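Local coordinates for protein phist (Plasmodium falciparum, PDB 4JLE) that binds the virulence factor PfEMP1, whose ATS domain its three-helix PHIST domain probably recognises, and travels with it to knobs on the infected red-cell surface, at residues E33-R37 with N38-I42; E49-R52 with E53-K56; K136-F139 with D140-E144. One frame throughout, in Å; residues are numbered along the deposited sequence. Where two conformers were deposited one is given.

Contact 1: E33-R37 with N38-I42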
ATOM      1  N   GLU B  33      15.563 -21.694  24.284  1.00 44.15           N
ATOM      2  CA  GLU B  33      14.170 -22.116  24.207  1.00 43.14           C
ATOM      3  C   GLU B  33      13.198 -20.973  23.920  1.00 43.21           C
ATOM      4  O   GLU B  33      12.154 -21.183  23.291  1.00 43.82           O
ATOM      5  CB  GLU B  33      13.718 -22.829  25.496  1.00 45.47           C
ATOM      6  CG  GLU B  33      12.957 -24.102  25.166  1.00 56.65           C
ATOM      7  CD  GLU B  33      11.752 -24.419  26.014  1.00 81.35           C
ATOM      8  OE1 GLU B  33      11.951 -24.954  27.126  1.00 74.56           O
ATOM      9  OE2 GLU B  33      10.610 -24.149  25.571  1.00 87.64           O
ATOM     10  N   PHE B  34      13.507 -19.797  24.448  1.00 36.91           N
ATOM     11  CA  PHE B  34      12.651 -18.653  24.306  1.00 37.42           C
ATOM     12  C   PHE B  34      13.347 -17.571  23.534  1.00 42.08           C
ATOM     13  O   PHE B  34      14.570 -17.539  23.488  1.00 38.80           O
ATOM     14  CB  PHE B  34      12.181 -18.139  25.686  1.00 39.71           C
ATOM     15  CG  PHE B  34      11.483 -19.189  26.526  1.00 40.44           C
ATOM     16  CD1 PHE B  34      10.124 -19.420  26.391  1.00 42.16           C
ATOM     17  CD2 PHE B  34      12.200 -19.973  27.426  1.00 42.52           C
ATOM     18  CE1 PHE B  34       9.490 -20.420  27.138  1.00 44.05           C
ATOM     19  CE2 PHE B  34      11.564 -20.968  28.169  1.00 44.22           C
ATOM     20  CZ  PHE B  34      10.218 -21.190  28.017  1.00 40.71           C
ATOM     21  N   ILE B  35      12.542 -16.695  22.905  1.00 41.40           N
ATOM     22  CA  ILE B  35      12.981 -15.542  22.146  1.00 41.65           C
ATOM     23  C   ILE B  35      12.170 -14.347  22.667  1.00 50.39           C
ATOM     24  O   ILE B  35      10.938 -14.440  22.821  1.00 48.93           O
ATOM     25  CB  ILE B  35      12.895 -15.751  20.597  1.00 43.21           C
ATOM     26  CG1 ILE B  35      13.579 -14.573  19.829  1.00 43.23           C
ATOM     27  CG2 ILE B  35      11.458 -16.079  20.086  1.00 42.25           C
ATOM     28  CD1 ILE B  35      13.825 -14.852  18.295  1.00 40.43           C
ATOM     29  N   ASN B  36      12.882 -13.251  23.003  1.00 50.23           N
ATOM     30  CA  ASN B  36      12.263 -12.031  23.520  1.00 50.50           C
ATOM     31  C   ASN B  36      11.755 -11.138  22.359  1.00 52.24           C
ATOM     32  O   ASN B  36      12.025 -11.421  21.184  1.00 47.88           O
ATOM     33  CB  ASN B  36      13.230 -11.255  24.459  1.00 51.98           C
ATOM     34  CG  ASN B  36      14.533 -10.813  23.819  1.00 67.98           C
ATOM     35  OD1 ASN B  36      14.557 -10.072  22.828  1.00 58.48           O
ATOM     36  ND2 ASN B  36      15.653 -11.251  24.380  1.00 66.61           N
ATOM     37  N   ARG B  37      10.994 -10.068  22.719  1.00 51.84           N
ATOM     38  CA  ARG B  37      10.376  -9.103  21.810  1.00 51.95           C
ATOM     39  C   ARG B  37      11.397  -8.348  20.987  1.00 54.58           C
ATOM     40  O   ARG B  37      11.147  -8.136  19.814  1.00 53.01           O
ATOM     41  CB  ARG B  37       9.524  -8.116  22.591  1.00 55.20           C
ATOM     42  CG  ARG B  37       8.509  -7.399  21.700  1.00 66.69           C
ATOM     43  CD  ARG B  37       8.036  -6.103  22.332  1.00 82.52           C
ATOM     44  NE  ARG B  37       7.303  -6.282  23.597  1.00 94.57           N
ATOM     45  CZ  ARG B  37       6.015  -5.982  23.792  1.00111.47           C
ATOM     46  NH1 ARG B  37       5.278  -5.502  22.794  1.00 93.05           N
ATOM     47  NH2 ARG B  37       5.453  -6.179  24.980  1.00102.11           N
ATOM     48  N   ASN B  38      12.556  -7.968  21.562  1.00 52.26           N
ATOM     49  CA  ASN B  38      13.578  -7.264  20.795  1.00 51.46           C
ATOM     50  C   ASN B  38      14.023  -8.084  19.582  1.00 52.28           C
ATOM     51  O   ASN B  38      13.886  -7.640  18.438  1.00 52.43           O
ATOM     52  CB  ASN B  38      14.778  -6.935  21.658  1.00 58.35           C
ATOM     53  CG  ASN B  38      15.928  -6.408  20.815  1.00 85.42           C
ATOM     54  OD1 ASN B  38      15.724  -5.560  19.910  1.00 72.06           O
ATOM     55  ND2 ASN B  38      17.149  -6.923  21.069  1.00 68.82           N
ATOM     56  N   ASP B  39      14.508  -9.301  19.846  1.00 45.98           N
ATOM     57  CA  ASP B  39      14.962 -10.230  18.832  1.00 43.44           C
ATOM     58  C   ASP B  39      13.861 -10.532  17.785  1.00 45.39           C
ATOM     59  O   ASP B  39      14.157 -10.592  16.586  1.00 44.68           O
ATOM     60  CB  ASP B  39      15.475 -11.490  19.534  1.00 45.19           C
ATOM     61  CG  ASP B  39      16.718 -11.253  20.401  1.00 55.36           C
ATOM     62  OD1 ASP B  39      17.158 -10.066  20.516  1.00 54.55           O
ATOM     63  OD2 ASP B  39      17.316 -12.265  20.884  1.00 59.01           O
ATOM     64  N   MET B  40      12.588 -10.638  18.216  1.00 41.81           N
ATOM     65  CA  MET B  40      11.459 -10.886  17.305  1.00 40.93           C
ATOM     66  C   MET B  40      11.237  -9.694  16.397  1.00 45.45           C
ATOM     67  O   MET B  40      10.991  -9.870  15.204  1.00 44.13           O
ATOM     68  CB  MET B  40      10.170 -11.196  18.091  1.00 43.29           C
ATOM     69  CG  MET B  40      10.227 -12.553  18.859  1.00 46.03           C
ATOM     70  SD  MET B  40       8.576 -12.980  19.498  1.00 48.51           S
ATOM     71  CE  MET B  40       8.671 -12.388  21.247  1.00 43.80           C
ATOM     72  N   ASN B  41      11.388  -8.473  16.952  1.00 44.10           N
ATOM     73  CA  ASN B  41      11.213  -7.232  16.214  1.00 44.65           C
ATOM     74  C   ASN B  41      12.341  -7.052  15.203  1.00 47.90           C
ATOM     75  O   ASN B  41      12.064  -6.749  14.048  1.00 48.86           O
ATOM     76  CB  ASN B  41      11.104  -6.040  17.179  1.00 50.25           C
ATOM     77  CG  ASN B  41       9.805  -5.970  17.972  1.00 71.42           C
ATOM     78  OD1 ASN B  41       8.858  -6.736  17.756  1.00 69.04           O
ATOM     79  ND2 ASN B  41       9.733  -5.038  18.908  1.00 63.05           N
ATOM     80  N   ILE B  42      13.594  -7.321  15.612  1.00 43.02           N
ATOM     81  CA  ILE B  42      14.759  -7.256  14.719  1.00 40.29           C
ATOM     82  C   ILE B  42      14.496  -8.170  13.528  1.00 44.60           C
ATOM     83  O   ILE B  42      14.666  -7.730  12.392  1.00 45.58           O
ATOM     84  CB  ILE B  42      16.089  -7.640  15.486  1.00 41.72           C
ATOM     85  CG1 ILE B  42      16.572  -6.476  16.363  1.00 39.65           C
ATOM     86  CG2 ILE B  42      17.215  -8.153  14.515  1.00 40.32           C
ATOM     87  CD1 ILE B  42      17.479  -6.859  17.506  1.00 37.06           C
TER
HETATM   88  O   HOH W   1      15.853 -13.741  22.840  1.00 40.90           O

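Contact 2: E49-R52 with E53-K56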
ATOM      1  N   GLU B  49      11.782  -5.836   5.353  1.00 53.97           N
ATOM      2  CA  GLU B  49      12.681  -5.178   4.408  1.00 53.32           C
ATOM      3  C   GLU B  49      13.055  -6.086   3.220  1.00 55.42           C
ATOM      4  O   GLU B  49      13.023  -5.621   2.077  1.00 55.86           O
ATOM      5  CB  GLU B  49      13.932  -4.653   5.118  1.00 54.82           C
ATOM      6  CG  GLU B  49      14.802  -3.729   4.266  1.00 69.78           C
ATOM      7  CD  GLU B  49      14.123  -2.583   3.521  1.00 97.71           C
ATOM      8  OE1 GLU B  49      13.251  -1.897   4.109  1.00 97.05           O
ATOM      9  OE2 GLU B  49      14.487  -2.362   2.344  1.00 88.55           O
ATOM     10  N   SER B  50      13.362  -7.360   3.484  1.00 49.44           N
ATOM     11  CA  SER B  50      13.723  -8.343   2.465  1.00 49.42           C
ATOM     12  C   SER B  50      12.558  -8.588   1.478  1.00 55.96           C
ATOM     13  O   SER B  50      12.773  -8.662   0.258  1.00 55.50           O
ATOM     14  CB  SER B  50      14.139  -9.654   3.130  1.00 51.62           C
ATOM     15  OG  SER B  50      14.528 -10.630   2.179  1.00 59.40           O
ATOM     16  N   GLU B  51      11.326  -8.670   2.005  1.00 53.40           N
ATOM     17  CA  GLU B  51      10.132  -8.912   1.206  1.00 53.39           C
ATOM     18  C   GLU B  51       9.788  -7.691   0.377  1.00 57.94           C
ATOM     19  O   GLU B  51       9.355  -7.862  -0.746  1.00 58.38           O
ATOM     20  CB  GLU B  51       8.947  -9.350   2.066  1.00 54.51           C
ATOM     21  CG  GLU B  51       9.192 -10.627   2.877  1.00 72.96           C
ATOM     22  CD  GLU B  51       9.727 -11.921   2.263  1.00 98.89           C
ATOM     23  OE1 GLU B  51       9.999 -11.957   1.043  1.00102.01           O
ATOM     24  OE2 GLU B  51       9.888 -12.906   3.019  1.00 85.15           O
ATOM     25  N   ARG B  52      10.074  -6.491   0.887  1.00 54.20           N
ATOM     26  CA  ARG B  52       9.878  -5.201   0.238  1.00 54.69           C
ATOM     27  C   ARG B  52      10.816  -5.105  -0.970  1.00 58.82           C
ATOM     28  O   ARG B  52      10.379  -4.722  -2.043  1.00 58.23           O
ATOM     29  CB  ARG B  52      10.147  -4.096   1.280  1.00 59.27           C
ATOM     30  CG  ARG B  52      10.095  -2.644   0.838  1.00 79.91           C
ATOM     31  CD  ARG B  52      10.229  -1.779   2.088  1.00104.40           C
ATOM     32  NE  ARG B  52      10.465  -0.358   1.813  1.00123.17           N
ATOM     33  CZ  ARG B  52      10.536   0.587   2.750  1.00143.40           C
ATOM     34  NH1 ARG B  52      10.388   0.272   4.032  1.00133.77           N
ATOM     35  NH2 ARG B  52      10.763   1.850   2.414  1.00132.03           N
ATOM     36  N   GLU B  53      12.081  -5.525  -0.811  1.00 56.05           N
ATOM     37  CA  GLU B  53      13.069  -5.508  -1.900  1.00 55.72           C
ATOM     38  C   GLU B  53      12.755  -6.520  -2.990  1.00 58.07           C
ATOM     39  O   GLU B  53      12.923  -6.208  -4.167  1.00 56.58           O
ATOM     40  CB  GLU B  53      14.476  -5.807  -1.376  1.00 57.08           C
ATOM     41  CG  GLU B  53      15.107  -4.655  -0.625  1.00 69.17           C
ATOM     42  CD  GLU B  53      16.239  -5.053   0.302  1.00 90.24           C
ATOM     43  OE1 GLU B  53      16.834  -6.141   0.106  1.00 80.89           O
ATOM     44  OE2 GLU B  53      16.519  -4.271   1.239  1.00 81.77           O
ATOM     45  N   LYS B  54      12.391  -7.748  -2.603  1.00 54.33           N
ATOM     46  CA  LYS B  54      12.098  -8.828  -3.530  1.00 54.44           C
ATOM     47  C   LYS B  54      10.850  -8.503  -4.373  1.00 59.39           C
ATOM     48  O   LYS B  54      10.821  -8.820  -5.565  1.00 58.58           O
ATOM     49  CB  LYS B  54      11.921 -10.146  -2.758  1.00 56.45           C
ATOM     50  CG  LYS B  54      13.229 -10.811  -2.332  1.00 61.86           C
ATOM     51  CD  LYS B  54      12.974 -12.107  -1.553  1.00 65.85           C
ATOM     52  CE  LYS B  54      14.210 -12.653  -0.873  1.00 62.97           C
ATOM     53  NZ  LYS B  54      13.860 -13.370   0.388  1.00 66.35           N
ATOM     54  N   PHE B  55       9.847  -7.841  -3.752  1.00 56.79           N
ATOM     55  CA  PHE B  55       8.609  -7.419  -4.403  1.00 57.77           C
ATOM     56  C   PHE B  55       8.924  -6.467  -5.564  1.00 60.83           C
ATOM     57  O   PHE B  55       8.346  -6.616  -6.645  1.00 60.92           O
ATOM     58  CB  PHE B  55       7.640  -6.789  -3.376  1.00 60.79           C
ATOM     59  CG  PHE B  55       6.526  -5.928  -3.923  1.00 64.79           C
ATOM     60  CD1 PHE B  55       5.385  -6.500  -4.467  1.00 68.49           C
ATOM     61  CD2 PHE B  55       6.596  -4.539  -3.848  1.00 69.55           C
ATOM     62  CE1 PHE B  55       4.355  -5.699  -4.987  1.00 70.06           C
ATOM     63  CE2 PHE B  55       5.577  -3.742  -4.381  1.00 72.94           C
ATOM     64  CZ  PHE B  55       4.463  -4.327  -4.949  1.00 70.81           C
ATOM     65  N   LYS B  56       9.827  -5.490  -5.322  1.00 55.36           N
ATOM     66  CA  LYS B  56      10.291  -4.484  -6.270  1.00 54.93           C
ATOM     67  C   LYS B  56      11.007  -5.129  -7.438  1.00 57.29           C
ATOM     68  O   LYS B  56      10.822  -4.678  -8.567  1.00 58.37           O
ATOM     69  CB  LYS B  56      11.193  -3.458  -5.586  1.00 58.36           C
ATOM     70  CG  LYS B  56      10.436  -2.172  -5.265  1.00 91.50           C
ATOM     71  CD  LYS B  56      11.289  -1.139  -4.526  1.00106.67           C
ATOM     72  CE  LYS B  56      10.980  -1.051  -3.047  1.00116.16           C
ATOM     73  NZ  LYS B  56       9.761  -0.238  -2.745  1.00121.31           N
TER

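Contact 3: K136-F139 with D140-E144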
ATOM      1  N   LYS B 136      -6.129  15.076   7.737  1.00 49.72           N
ATOM      2  CA  LYS B 136      -5.894  16.522   7.735  1.00 51.04           C
ATOM      3  C   LYS B 136      -4.730  16.873   6.790  1.00 56.39           C
ATOM      4  O   LYS B 136      -4.871  17.744   5.943  1.00 58.23           O
ATOM      5  CB  LYS B 136      -5.568  17.029   9.151  1.00 55.02           C
ATOM      6  CG  LYS B 136      -6.758  17.437   9.997  1.00 76.24           C
ATOM      7  CD  LYS B 136      -6.349  17.607  11.453  1.00 95.63           C
ATOM      8  CE  LYS B 136      -7.509  17.566  12.417  1.00115.07           C
ATOM      9  NZ  LYS B 136      -7.051  17.241  13.799  1.00128.10           N
ATOM     10  N   SER B 137      -3.585  16.191   6.955  1.00 51.76           N
ATOM     11  CA  SER B 137      -2.379  16.353   6.159  1.00 50.80           C
ATOM     12  C   SER B 137      -2.650  16.128   4.637  1.00 51.64           C
ATOM     13  O   SER B 137      -2.265  16.972   3.819  1.00 53.00           O
ATOM     14  CB  SER B 137      -1.295  15.397   6.665  1.00 55.24           C
ATOM     15  OG  SER B 137      -0.201  15.294   5.763  1.00 66.32           O
ATOM     16  N   MET B 138      -3.334  15.004   4.294  0.50 43.56           N
ATOM     17  CA  MET B 138      -3.735  14.570   2.949  0.50 40.46           C
ATOM     18  C   MET B 138      -4.586  15.646   2.261  0.50 45.16           C
ATOM     19  O   MET B 138      -4.410  15.909   1.064  0.50 44.88           O
ATOM     20  CB  MET B 138      -4.533  13.246   3.073  0.50 41.02           C
ATOM     21  CG  MET B 138      -5.140  12.733   1.780  0.50 42.36           C
ATOM     22  SD  MET B 138      -6.310  11.377   2.044  0.50 44.69           S
ATOM     23  CE  MET B 138      -7.561  11.832   0.910  0.50 40.92           C
ATOM     24  N   PHE B 139      -5.503  16.268   3.025  1.00 42.20           N
ATOM     25  CA  PHE B 139      -6.388  17.304   2.519  1.00 41.00           C
ATOM     26  C   PHE B 139      -5.545  18.497   2.040  1.00 51.08           C
ATOM     27  O   PHE B 139      -5.646  18.918   0.881  1.00 52.63           O
ATOM     28  CB  PHE B 139      -7.403  17.755   3.594  1.00 40.93           C
ATOM     29  CG  PHE B 139      -8.373  18.802   3.070  1.00 40.59           C
ATOM     30  CD1 PHE B 139      -9.332  18.469   2.132  1.00 40.49           C
ATOM     31  CD2 PHE B 139      -8.286  20.133   3.480  1.00 43.62           C
ATOM     32  CE1 PHE B 139     -10.211  19.424   1.639  1.00 42.88           C
ATOM     33  CE2 PHE B 139      -9.162  21.102   2.966  1.00 45.81           C
ATOM     34  CZ  PHE B 139     -10.114  20.739   2.056  1.00 43.47           C
ATOM     35  N   ASP B 140      -4.686  18.984   2.926  1.00 48.88           N
ATOM     36  CA  ASP B 140      -3.810  20.146   2.713  1.00 49.95           C
ATOM     37  C   ASP B 140      -2.804  19.912   1.591  1.00 51.13           C
ATOM     38  O   ASP B 140      -2.680  20.745   0.703  1.00 52.48           O
ATOM     39  CB  ASP B 140      -3.069  20.434   4.029  1.00 53.27           C
ATOM     40  CG  ASP B 140      -3.880  20.999   5.190  1.00 69.63           C
ATOM     41  OD1 ASP B 140      -4.981  21.548   4.948  1.00 68.93           O
ATOM     42  OD2 ASP B 140      -3.373  20.966   6.330  1.00 86.45           O
ATOM     43  N   VAL B 141      -2.136  18.747   1.607  1.00 44.53           N
ATOM     44  CA  VAL B 141      -1.145  18.381   0.599  1.00 42.74           C
ATOM     45  C   VAL B 141      -1.769  18.296  -0.815  1.00 46.41           C
ATOM     46  O   VAL B 141      -1.296  18.984  -1.714  1.00 47.51           O
ATOM     47  CB  VAL B 141      -0.415  17.070   0.973  1.00 43.30           C
ATOM     48  CG1 VAL B 141       0.285  16.461  -0.244  1.00 42.93           C
ATOM     49  CG2 VAL B 141       0.582  17.303   2.097  1.00 43.34           C
ATOM     50  N   TRP B 142      -2.800  17.459  -0.999  1.00 41.72           N
ATOM     51  CA  TRP B 142      -3.399  17.203  -2.299  1.00 41.62           C
ATOM     52  C   TRP B 142      -4.236  18.358  -2.780  1.00 44.32           C
ATOM     53  O   TRP B 142      -4.241  18.610  -3.992  1.00 44.36           O
ATOM     54  CB  TRP B 142      -4.140  15.877  -2.271  1.00 41.32           C
ATOM     55  CG  TRP B 142      -3.121  14.800  -2.050  1.00 44.54           C
ATOM     56  CD1 TRP B 142      -2.615  14.377  -0.849  1.00 48.33           C
ATOM     57  CD2 TRP B 142      -2.276  14.246  -3.053  1.00 45.16           C
ATOM     58  NE1 TRP B 142      -1.551  13.531  -1.053  1.00 48.81           N
ATOM     59  CE2 TRP B 142      -1.312  13.446  -2.400  1.00 50.51           C
ATOM     60  CE3 TRP B 142      -2.259  14.321  -4.455  1.00 47.52           C
ATOM     61  CZ2 TRP B 142      -0.349  12.724  -3.101  1.00 50.74           C
ATOM     62  CZ3 TRP B 142      -1.329  13.570  -5.148  1.00 49.44           C
ATOM     63  CH2 TRP B 142      -0.361  12.827  -4.475  1.00 50.10           C
ATOM     64  N   LYS B 143      -4.828  19.154  -1.864  1.00 40.83           N
ATOM     65  CA  LYS B 143      -5.562  20.344  -2.295  1.00 42.11           C
ATOM     66  C   LYS B 143      -4.587  21.294  -2.979  1.00 46.92           C
ATOM     67  O   LYS B 143      -4.892  21.840  -4.026  1.00 46.24           O
ATOM     68  CB  LYS B 143      -6.247  21.013  -1.102  1.00 46.20           C
ATOM     69  CG  LYS B 143      -7.366  21.960  -1.463  1.00 56.58           C
ATOM     70  CD  LYS B 143      -7.884  22.693  -0.232  1.00 63.84           C
ATOM     71  CE  LYS B 143      -7.997  24.178  -0.491  1.00 71.13           C
ATOM     72  NZ  LYS B 143      -8.857  24.849   0.507  1.00 80.75           N
ATOM     73  N   GLU B 144      -3.364  21.419  -2.430  1.00 45.51           N
ATOM     74  CA  GLU B 144      -2.337  22.319  -2.994  1.00 44.81           C
ATOM     75  C   GLU B 144      -1.700  21.746  -4.256  1.00 47.81           C
ATOM     76  O   GLU B 144      -1.466  22.490  -5.191  1.00 47.34           O
ATOM     77  CB  GLU B 144      -1.253  22.645  -1.958  1.00 46.79           C
ATOM     78  CG  GLU B 144      -1.754  23.515  -0.813  1.00 52.94           C
ATOM     79  CD  GLU B 144      -2.368  24.860  -1.181  1.00 78.45           C
ATOM     80  OE1 GLU B 144      -1.936  25.470  -2.190  1.00 66.03           O
ATOM     81  OE2 GLU B 144      -3.323  25.275  -0.487  1.00 79.07           O
TER

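Contact 1: E33-R37 with N38-I42
N36 caps the start of helix 37-72: its OD1 accepts from the backbone N of D39 at 3.1 Å, in a nearly straight bond (N-H...O angle 175°) whose donor is tilted slightly from the amide plane. This is the N-cap of a helix that follows directly on the short strand 34-36. The N36 side chain turns to lie between its own backbone N and carbonyl carbon (chi1 60°), which points OD1 forward along the chain, toward D39 N. The main chain continues the turn, M40 N bonding to N36 O and N41 N to R37 O.

The tight side is apolar. I35, just before the cap, and M40, in the first turn, form a hydrophobic staple, with I35 CG2 3.9 Å from M40 CG. I35 CG1 also rests on D39 CB at 3.6 Å. The methionine chain passes close to N36 O, and its bend at chi3 brings CE to 3.4 Å from I35 O. Both I35 and M40 are buried, and the second subunit adds to their cover: its R117 packs on I35 and its G112 on M40, while F34, I35 and N36 pair antiparallel with a strand of that chain. R37 and N41, side by side, also face that subunit, R37 NH1 making a weak hydrogen bond to its L108 O.

The loose side is polar: N38 is exposed, and N36 and D39 are partly so. The N36 amide and D39 carboxylate, their planes 56° apart, make no direct bond with each other. A water closes the return path of the cap, where a capping box would have a direct bond: it accepts from N36 N at 3.0 Å and donates to D39 OD2 at 2.9 Å.

Contact 2: E49-R52 with E53-K56
The carboxylates of E49 and E53, one turn apart on the long helix 37-72 of the three-helix bundle, meet with their planes 56° apart, E49 OE2 only 3.0 Å from E53 OE2. Two acceptors so close should repel if both are charged, and one may hold a proton part of the time. R52 may offset part of this, its NH1 lying 3.6 Å from E49 OE1; that oxygen stands well out of the guanidinium plane, so charge alone acts. The ring of F55 has R52 O at its edge, near its plane. M91 and Q92 of helix 77-110 and M138 of the second subunit also pack on F55, which is buried.

Ordinary helical bonds join the turns, such as K54 N to S50 O at 3.0 Å, while K56 N to R52 O is weak. On another side of the helix E51, bent at its second torsion (chi2 -51°), sends its carboxylate to a salt bridge with R135 of the second subunit. K54 NZ stays 4.2 Å from E51 OE1, beyond a salt bridge. The lysine chain runs back over S50, and its NZ gives a weak hydrogen bond to S50 OG at 3.3 Å.

Contact 3: K136-F139 with D140-E144
Part of the long C-terminal helix 117-163, this contact sets F139 beside K143, one turn later. The two side chains lie alongside each other, K143 CD coming 3.7 Å from F139 CZ at an oblique angle to the ring. In both, CG lies opposite the backbone N (chi1 -178° in F139), and the two therefore leave the helix in the same direction. The lysine's charged end then makes a cation-pi contact with F65 of the second subunit, whose I62 packs on F139.

Four successive i to i+4 bonds hold this turn of one of the long helices of the three-helix bundle; the shortest, V141 N to S137 O, measures 2.8 Å. The buried indole of W142 extends out from the helix. Its CG sits beside its own backbone N (chi1 -64°), turning the CD1 edge to the preceding turn, 3.0 Å from M138 O and 4.0 Å from M138 CG. V141 CG1 stands 3.5 Å above one indole face, offset toward the rim. E90 of the second subunit also packs on W142. On the F139 side, D140 is exposed; its carboxylate plane is turned 56° from the phenyl ring, with OD1 3.9 Å from F139 CD2.

In the fold
Each contact is local, joining residues within one turn or at a helix start, so none closes a long loop. In chain order they stand in series, without nesting or crossing. Contact 1 carries strand 34-36 into helix 37-72; contact 2 lies further along the same helix, its centre about 22 Å away. The chain then turns back through helix 77-110, and contact 3 falls in helix 117-163, with centres about 29 Å from contact 2 and 39 Å from contact 1. All three touch the second subunit, and contacts 2 and 3 meet there: F55 of one chain packs on M138 of the other, joining the first and third long helices across the dimer.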